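PDB 3Q9T: choline dehydrogenase and related flavoproteins from Aspergillus oryzae, which catalyses the oxidation of formate, using a modified FAD (8-formyl-FAD), as a member of the glucose-methanol-choline oxidoreductase family. Local coordinates for residues G281-R284 / E285-H289; S297-V300 / G301-M305. One frame throughout, in Å; residues are numbered along the deposited sequence. Where two conformers were deposited one is given.

Interaction 1: G281-R284 / E285-H289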
loop_
_atom_site.group_PDB
_atom_site.type_symbol
_atom_site.label_atom_id
_atom_site.label_comp_id
_atom_site.label_asym_id
_atom_site.label_seq_id
_atom_site.Cartn_x
_atom_site.Cartn_y
_atom_site.Cartn_z
ATOM N N GLY A 281 6.371 -14.605 24.765
ATOM C CA GLY A 281 6.438 -14.597 23.316
ATOM C C GLY A 281 7.798 -15.051 22.838
ATOM O O GLY A 281 8.576 -15.625 23.608
ATOM N N PRO A 282 8.097 -14.820 21.557
ATOM C CA PRO A 282 9.374 -15.287 20.991
ATOM C C PRO A 282 10.507 -14.453 21.566
ATOM O O PRO A 282 10.486 -13.226 21.421
ATOM C CB PRO A 282 9.227 -15.030 19.475
ATOM C CG PRO A 282 7.755 -14.745 19.263
ATOM C CD PRO A 282 7.246 -14.161 20.560
ATOM N N THR A 283 11.485 -15.113 22.181
ATOM C CA THR A 283 12.461 -14.429 23.021
ATOM C C THR A 283 13.278 -13.395 22.235
ATOM O O THR A 283 13.544 -12.305 22.732
ATOM C CB THR A 283 13.378 -15.440 23.769
ATOM O OG1 THR A 283 14.158 -14.755 24.760
ATOM C CG2 THR A 283 14.289 -16.176 22.791
ATOM N N ARG A 284 13.629 -13.731 20.997
ATOM C CA ARG A 284 14.404 -12.831 20.147
ATOM C C ARG A 284 13.595 -11.558 19.863
ATOM O O ARG A 284 14.138 -10.454 19.850
ATOM C CB ARG A 284 14.785 -13.553 18.846
ATOM C CG ARG A 284 15.980 -13.000 18.090
ATOM C CD ARG A 284 16.163 -13.745 16.753
ATOM N NE ARG A 284 16.002 -15.194 16.906
ATOM C CZ ARG A 284 16.937 -16.010 17.391
ATOM N NH1 ARG A 284 18.114 -15.529 17.775
ATOM N NH2 ARG A 284 16.700 -17.311 17.498
ATOM N N GLU A 285 12.286 -11.707 19.673
ATOM C CA GLU A 285 11.426 -10.561 19.404
ATOM C C GLU A 285 11.240 -9.673 20.642
ATOM O O GLU A 285 11.210 -8.456 20.523
ATOM C CB GLU A 285 10.079 -11.016 18.844
ATOM C CG GLU A 285 9.064 -9.899 18.636
ATOM C CD GLU A 285 7.777 -10.359 17.952
ATOM O OE1 GLU A 285 7.539 -11.588 17.827
ATOM O OE2 GLU A 285 6.996 -9.476 17.536
ATOM N N LEU A 286 11.114 -10.275 21.822
ATOM C CA LEU A 286 11.086 -9.498 23.071
ATOM C C LEU A 286 12.387 -8.695 23.296
ATOM O O LEU A 286 12.341 -7.474 23.461
ATOM C CB LEU A 286 10.785 -10.389 24.286
ATOM C CG LEU A 286 9.310 -10.735 24.576
ATOM C CD1 LEU A 286 8.520 -10.901 23.290
ATOM C CD2 LEU A 286 9.171 -11.997 25.448
ATOM N N SER A 287 13.532 -9.382 23.306
ATOM C CA SER A 287 14.826 -8.732 23.518
ATOM C C SER A 287 14.984 -7.531 22.603
ATOM O O SER A 287 15.422 -6.472 23.041
ATOM C CB SER A 287 15.998 -9.697 23.286
ATOM O OG SER A 287 15.865 -10.837 24.092
ATOM N N ARG A 288 14.611 -7.707 21.342
ATOM C CA ARG A 288 14.743 -6.657 20.341
ATOM C C ARG A 288 14.036 -5.380 20.785
ATOM O O ARG A 288 14.363 -4.290 20.317
ATOM C CB ARG A 288 14.177 -7.134 18.996
ATOM C CG ARG A 288 14.506 -6.231 17.806
ATOM C CD ARG A 288 13.881 -6.777 16.519
ATOM N NE ARG A 288 13.906 -8.243 16.482
ATOM C CZ ARG A 288 12.979 -9.002 15.895
ATOM N NH1 ARG A 288 11.944 -8.433 15.286
ATOM N NH2 ARG A 288 13.080 -10.330 15.918
ATOM N N HIS A 289 13.075 -5.504 21.694
ATOM C CA HIS A 289 12.348 -4.321 22.157
ATOM C C HIS A 289 12.560 -4.043 23.639
ATOM O O HIS A 289 11.799 -3.300 24.252
ATOM C CB HIS A 289 10.857 -4.430 21.823
ATOM C CG HIS A 289 10.595 -4.564 20.359
ATOM N ND1 HIS A 289 10.700 -3.499 19.490
ATOM C CD2 HIS A 289 10.298 -5.644 19.598
ATOM C CE1 HIS A 289 10.454 -3.914 18.258
ATOM N NE2 HIS A 289 10.204 -5.211 18.295
HETATM O O HOH W 1 16.486 -13.302 23.460
#
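The guanidinium of Arg-288 folds back along the helix toward Arg-284, whose O meets it obliquely, 4.0 Å from NE of Arg-288. A lone backbone carbon, Glu-285 CA, lies off-centre on one face of the group. The bend at chi3 (-36°) in an otherwise extended Arg-288 chain brings the group back over the helix. With CG opposite its own N (chi1 175°), the extended chain of Glu-285 runs beside the Pro-282 ring, putting OE1 3.5 Å from CG of Pro-282.

Helix 283-287 lies between strands 280-281 and 295-296 in a beta-alpha-beta unit of the GMC oxidoreductase region. Pro-282 is the N-cap just before it. Proline suits this place because its ring restrains phi near -71°; its side chain cannot cap, and the Asp-296 carboxylate accepts the N-H of Thr-283 instead. Pro-282 O takes the N-H of Leu-286 at 3.0 Å and a weak bond from Glu-285 N. Ser-287 N reaches Thr-283 O at 3.0 Å, almost straight, while Arg-288 N binds Arg-284 O at 3.2 Å. Leu-286 puts CD1 3.6 Å from Pro-282 O.

Along the outer flank, one water joins Thr-283 OG1 to Ser-287 OG, the latter at 2.6 Å, and Thr-283 OG1 also bonds to Thr-293. Pro-282, Glu-285 and Leu-286 face Met-276 of helix 267-277, while Arg-284, Ser-287 and Arg-288 are exposed. The short helix thus buries one carboxylate among apolar neighbours, and Leu-435 N meets that need by donating to Glu-285 OE2.

Interaction 2: S297-V300 / G301-M305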
loop_
_atom_site.group_PDB
_atom_site.type_symbol
_atom_site.label_atom_id
_atom_site.label_comp_id
_atom_site.label_asym_id
_atom_site.label_seq_id
_atom_site.Cartn_x
_atom_site.Cartn_y
_atom_site.Cartn_z
ATOM N N SER A 297 7.780 -18.314 24.200
ATOM C CA SER A 297 6.629 -18.909 23.533
ATOM C C SER A 297 6.656 -18.508 22.056
ATOM O O SER A 297 6.108 -17.473 21.663
ATOM C CB SER A 297 5.340 -18.442 24.218
ATOM O OG SER A 297 4.224 -19.198 23.789
ATOM N N ARG A 298 7.290 -19.344 21.243
ATOM C CA ARG A 298 7.576 -19.046 19.832
ATOM C C ARG A 298 6.354 -18.699 18.989
ATOM O O ARG A 298 6.459 -17.988 17.994
ATOM C CB ARG A 298 8.281 -20.231 19.159
ATOM C CG ARG A 298 9.561 -20.707 19.831
ATOM C CD ARG A 298 10.446 -21.470 18.831
ATOM N NE ARG A 298 10.343 -22.934 18.872
ATOM C CZ ARG A 298 9.239 -23.636 19.122
ATOM N NH1 ARG A 298 8.085 -23.043 19.366
ATOM N NH2 ARG A 298 9.291 -24.955 19.118
ATOM N N HIS A 299 5.199 -19.233 19.368
ATOM C CA HIS A 299 4.023 -19.131 18.519
ATOM C C HIS A 299 3.204 -17.860 18.741
ATOM O O HIS A 299 2.234 -17.608 18.024
ATOM C CB HIS A 299 3.142 -20.390 18.675
ATOM C CG HIS A 299 3.693 -21.595 17.979
ATOM N ND1 HIS A 299 3.490 -21.839 16.634
ATOM C CD2 HIS A 299 4.465 -22.611 18.431
ATOM C CE1 HIS A 299 4.107 -22.955 16.294
ATOM N NE2 HIS A 299 4.701 -23.447 17.366
ATOM N N VAL A 300 3.576 -17.068 19.744
ATOM C CA VAL A 300 2.796 -15.884 20.075
ATOM C C VAL A 300 2.859 -14.853 18.944
ATOM O O VAL A 300 3.938 -14.405 18.558
ATOM C CB VAL A 300 3.264 -15.239 21.394
ATOM C CG1 VAL A 300 2.546 -13.896 21.611
ATOM C CG2 VAL A 300 3.023 -16.187 22.574
ATOM N N GLY A 301 1.701 -14.474 18.413
ATOM C CA GLY A 301 1.660 -13.566 17.272
ATOM C C GLY A 301 1.863 -14.273 15.930
ATOM O O GLY A 301 1.581 -13.698 14.886
ATOM N N GLN A 302 2.384 -15.504 15.953
ATOM C CA GLN A 302 2.538 -16.293 14.725
ATOM C C GLN A 302 1.233 -16.976 14.320
ATOM O O GLN A 302 0.264 -16.969 15.080
ATOM C CB GLN A 302 3.653 -17.326 14.897
ATOM C CG GLN A 302 4.987 -16.687 15.226
ATOM C CD GLN A 302 5.444 -15.699 14.155
ATOM O OE1 GLN A 302 5.571 -16.052 12.980
ATOM N NE2 GLN A 302 5.678 -14.455 14.558
ATOM N N ASN A 303 1.197 -17.547 13.116
ATOM C CA ASN A 303 0.007 -18.269 12.661
ATOM C C ASN A 303 -1.228 -17.398 12.480
ATOM O O ASN A 303 -2.350 -17.890 12.537
ATOM C CB ASN A 303 -0.335 -19.407 13.622
ATOM C CG ASN A 303 0.872 -20.249 13.968
ATOM O OD1 ASN A 303 1.556 -20.761 13.083
ATOM N ND2 ASN A 303 1.160 -20.373 15.258
ATOM N N LEU A 304 -1.032 -16.104 12.265
ATOM C CA LEU A 304 -2.152 -15.239 11.928
ATOM C C LEU A 304 -2.756 -15.716 10.600
ATOM O O LEU A 304 -2.077 -15.714 9.570
ATOM C CB LEU A 304 -1.674 -13.801 11.810
ATOM C CG LEU A 304 -2.649 -12.846 11.149
ATOM C CD1 LEU A 304 -3.859 -12.711 12.045
ATOM C CD2 LEU A 304 -1.984 -11.507 10.880
ATOM N N MET A 305 -4.020 -16.144 10.625
ATOM C CA MET A 305 -4.697 -16.590 9.401
ATOM C C MET A 305 -6.041 -15.888 9.232
ATOM O O MET A 305 -6.822 -15.775 10.188
ATOM C CB MET A 305 -4.904 -18.108 9.392
ATOM C CG MET A 305 -5.177 -18.670 8.007
ATOM S SD MET A 305 -3.667 -18.824 7.007
ATOM C CE MET A 305 -4.413 -19.276 5.445
HETATM O O HOH W 2 -0.390 -19.074 17.285
HETATM O O HOH W 3 5.166 -12.672 16.806
#
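Asn-303 ND2 is held by two acceptors: it donates to His-299 ND1 at 3.1 Å (165°) and to a water at 2.9 Å, which in turn donates to His-299 O. ND2 comes to the edge of the imidazole, near its plane, and the ring and amide planes are 25° apart. His-299 NE2 bonds to the carbonyl of Asp-522, which together with the accepting ND1 suggests that the proton sits on NE2.

The backbone makes two turns in succession. A type I turn runs from Ser-297 to Val-300, and a type II turn closes when Gln-302 N meets His-299 O at 3.0 Å. Gly-301 occupies the third position of that second turn with a positive phi (83°), where a CB would collide with Val-300 O. Asn-303 also has a positive phi, which asparagine tolerates better than most residues.

Gln-302, bent at chi2, lays CG 3.4 Å from Arg-298 O and takes NE2 to Glu-432 and to a water that donates to Val-300 O. Beneath, buried Val-300 packs on Pro-272, Leu-275 and Met-276. Polar bonds and apolar packing thus together hold the entry to the weakly bonded strand 302-304, which pairs antiparallel with 431-434.

In the fold
The two contacts come one after the other along the chain, with centres about 13 Å apart, and they meet directly. Gly-281 O and Ser-297 N probably form a hydrogen bond, and the Pro-282 ring packs on the carbonyls of Ser-297 and Arg-298. Both use helix 267-277 as a common floor, through Met-276. Interaction 1 is a helical turn with regular backbone bonds and arginines on its exposed side. Interaction 2 relies on consecutive beta turns, side-chain amides and waters. Its centre is about 18 Å from the centre of the chain, against 28 Å for interaction 1, though both are partly buried; the position of Gly-301 is about 14 Å from the bound flavin cofactor.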